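Local coordinates for protein S-adenosylmethionine tRNA ribosyltransferase (PDB 2NS0) that is of unknown function, possibly a tRNA ribosyltransferase, and folds as three helices and a small antiparallel sheet, resembling a winged helix-turn-helix domain, at residues S24-D29 / P76-W81. Numbering follows the deposited sequence.
Sequences SICPSD and PIRIRW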
loop_
_atom_site.group_PDB
_atom_site.type_symbol
_atom_site.label_atom_id
_atom_site.label_comp_id
_atom_site.label_asym_id
_atom_site.label_seq_id
_atom_site.Cartn_x
_atom_site.Cartn_y
_atom_site.Cartn_z
ATOM N N SER A 24 -9.681 2.227 -2.937
ATOM C CA SER A 24 -8.504 1.829 -2.224
ATOM C C SER A 24 -8.060 0.446 -2.698
ATOM O O SER A 24 -8.772 -0.226 -3.454
ATOM C CB SER A 24 -8.758 1.837 -0.723
ATOM O OG SER A 24 -9.604 0.760 -0.381
ATOM N N ILE A 25 -6.840 0.071 -2.273
ATOM C CA ILE A 25 -6.228 -1.210 -2.553
ATOM C C ILE A 25 -5.822 -1.765 -1.224
ATOM O O ILE A 25 -5.873 -1.068 -0.220
ATOM C CB ILE A 25 -4.971 -1.129 -3.521
ATOM C CG1 ILE A 25 -3.834 -0.270 -2.929
ATOM C CG2 ILE A 25 -5.405 -0.677 -4.942
ATOM C CD1 ILE A 25 -2.531 -0.301 -3.734
ATOM N N CYS A 26 -5.435 -3.030 -1.222
ATOM C CA CYS A 26 -4.921 -3.658 -0.013
ATOM C C CYS A 26 -3.502 -4.126 -0.332
ATOM O O CYS A 26 -3.091 -4.186 -1.518
ATOM C CB CYS A 26 -5.824 -4.833 0.411
ATOM S SG CYS A 26 -6.022 -6.089 -0.866
ATOM N N PRO A 27 -2.719 -4.409 0.712
ATOM C CA PRO A 27 -1.332 -4.871 0.516
ATOM C C PRO A 27 -1.212 -6.109 -0.405
ATOM O O PRO A 27 -0.302 -6.176 -1.214
ATOM C CB PRO A 27 -0.869 -5.232 1.945
ATOM C CG PRO A 27 -1.713 -4.390 2.841
ATOM C CD PRO A 27 -3.071 -4.242 2.134
ATOM N N SER A 28 -2.127 -7.066 -0.309
ATOM C CA SER A 28 -2.062 -8.214 -1.214
ATOM C C SER A 28 -2.217 -7.844 -2.697
ATOM O O SER A 28 -1.678 -8.542 -3.536
ATOM C CB SER A 28 -3.003 -9.370 -0.791
ATOM O OG SER A 28 -4.388 -9.144 -1.104
ATOM N N ASP A 29 -2.930 -6.763 -3.020
ATOM C CA ASP A 29 -3.043 -6.304 -4.413
ATOM C C ASP A 29 -1.645 -5.920 -4.945
ATOM O O ASP A 29 -1.307 -6.225 -6.090
ATOM C CB ASP A 29 -3.929 -5.045 -4.529
ATOM C CG ASP A 29 -5.431 -5.319 -4.329
ATOM O OD1 ASP A 29 -5.934 -6.449 -4.550
ATOM O OD2 ASP A 29 -6.126 -4.360 -3.969
ATOM N N PRO A 76 -5.865 -6.673 8.312
ATOM C CA PRO A 76 -6.200 -6.041 7.045
ATOM C C PRO A 76 -6.346 -4.521 7.096
ATOM O O PRO A 76 -6.994 -3.970 7.991
ATOM C CB PRO A 76 -7.525 -6.719 6.642
ATOM C CG PRO A 76 -7.471 -8.061 7.277
ATOM C CD PRO A 76 -6.774 -7.808 8.602
ATOM N N ILE A 77 -5.735 -3.867 6.121
ATOM C CA ILE A 77 -5.745 -2.440 6.035
ATOM C C ILE A 77 -6.064 -2.057 4.582
ATOM O O ILE A 77 -5.991 -2.901 3.678
ATOM C CB ILE A 77 -4.374 -1.826 6.445
ATOM C CG1 ILE A 77 -3.234 -2.415 5.539
ATOM C CG2 ILE A 77 -4.148 -1.988 8.000
ATOM C CD1 ILE A 77 -1.818 -1.802 5.635
ATOM N N ARG A 78 -6.419 -0.793 4.375
ATOM C CA ARG A 78 -6.693 -0.259 3.026
ATOM C C ARG A 78 -5.678 0.822 2.693
ATOM O O ARG A 78 -5.205 1.505 3.592
ATOM C CB ARG A 78 -8.098 0.358 2.972
ATOM C CG ARG A 78 -9.257 -0.595 3.286
ATOM C CD ARG A 78 -9.215 -1.858 2.409
ATOM N NE ARG A 78 -9.335 -1.597 0.961
ATOM C CZ ARG A 78 -9.347 -2.575 0.056
ATOM N NH1 ARG A 78 -9.243 -3.833 0.446
ATOM N NH2 ARG A 78 -9.464 -2.323 -1.236
ATOM N N ILE A 79 -5.334 0.980 1.409
ATOM C CA ILE A 79 -4.426 2.080 0.979
ATOM C C ILE A 79 -5.121 2.959 -0.044
ATOM O O ILE A 79 -5.654 2.437 -1.008
ATOM C CB ILE A 79 -3.085 1.537 0.364
ATOM C CG1 ILE A 79 -2.434 0.499 1.298
ATOM C CG2 ILE A 79 -2.124 2.666 0.031
ATOM C CD1 ILE A 79 -1.353 -0.433 0.573
ATOM N N ARG A 80 -5.126 4.277 0.176
ATOM C CA ARG A 80 -5.823 5.243 -0.684
ATOM C C ARG A 80 -4.928 6.466 -0.924
ATOM O O ARG A 80 -4.055 6.800 -0.094
ATOM C CB ARG A 80 -7.165 5.711 -0.030
ATOM C CG ARG A 80 -6.975 6.621 1.201
ATOM C CD ARG A 80 -8.210 6.639 2.075
ATOM N NE ARG A 80 -8.156 7.721 3.062
ATOM C CZ ARG A 80 -9.092 7.993 3.972
ATOM N NH1 ARG A 80 -10.233 7.267 4.093
ATOM N NH2 ARG A 80 -8.877 9.029 4.761
ATOM N N TRP A 81 -5.122 7.124 -2.059
ATOM C CA TRP A 81 -4.560 8.463 -2.267
ATOM C C TRP A 81 -5.067 9.378 -1.155
ATOM O O TRP A 81 -6.247 9.336 -0.776
ATOM C CB TRP A 81 -5.060 9.015 -3.594
ATOM C CG TRP A 81 -4.486 8.398 -4.853
ATOM C CD1 TRP A 81 -5.192 7.964 -5.947
ATOM C CD2 TRP A 81 -3.094 8.168 -5.152
ATOM N NE1 TRP A 81 -4.337 7.510 -6.901
ATOM C CE2 TRP A 81 -3.040 7.611 -6.441
ATOM C CE3 TRP A 81 -1.888 8.409 -4.455
ATOM C CZ2 TRP A 81 -1.813 7.280 -7.083
ATOM C CZ3 TRP A 81 -0.682 8.078 -5.067
ATOM C CH2 TRP A 81 -0.651 7.510 -6.379
HETATM O O HOH W 1 -8.597 -4.267 -3.397
#
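The bridge of a winged-helix-like domain that joins the loop after helix 5-18 to strand 78-81 pairs Ile-25 with Ile-79, consistent with the short first strand of that fold. It is a single antiparallel hydrogen-bonded pair: Ile-25 N reaches Ile-79 O at 2.9 Å, and Ile-79 N returns to Ile-25 O at 2.7 Å. Strand 78-81, which pairs with strand 59-63 along its other edge, is thereby tied to the lead-in of helix 27-34. On the side facing the core, Ile-25 CG1 rests on Ile-79 CB, while the ring of Pro-27 lies crosswise on Ile-77, Pro-27 CG meeting Ile-77 CG1 at 3.7 Å, beside helix 43-55. On the partly exposed side Arg-78 folds back, bent at chi2 (-53°) and chi3 (-62°), which sets one face of its guanidinium against Ile-25 O, offset toward the rim. Arg-78 NE donates within the guanidinium plane to Ser-24 OG at 2.7 Å; NH2 adds weak bonds to the same hydroxyl and to Ser-24 O. A leucine here would probably leave Ser-24 OG without its arginine donor and the water beside Asp-29 without one of its mates. That water accepts from Arg-78 NH2 and donates to Asp-29 OD2, which also accepts, at 3.1 Å, from N-cap Cys-26 N, approaching from above the carboxylate plane.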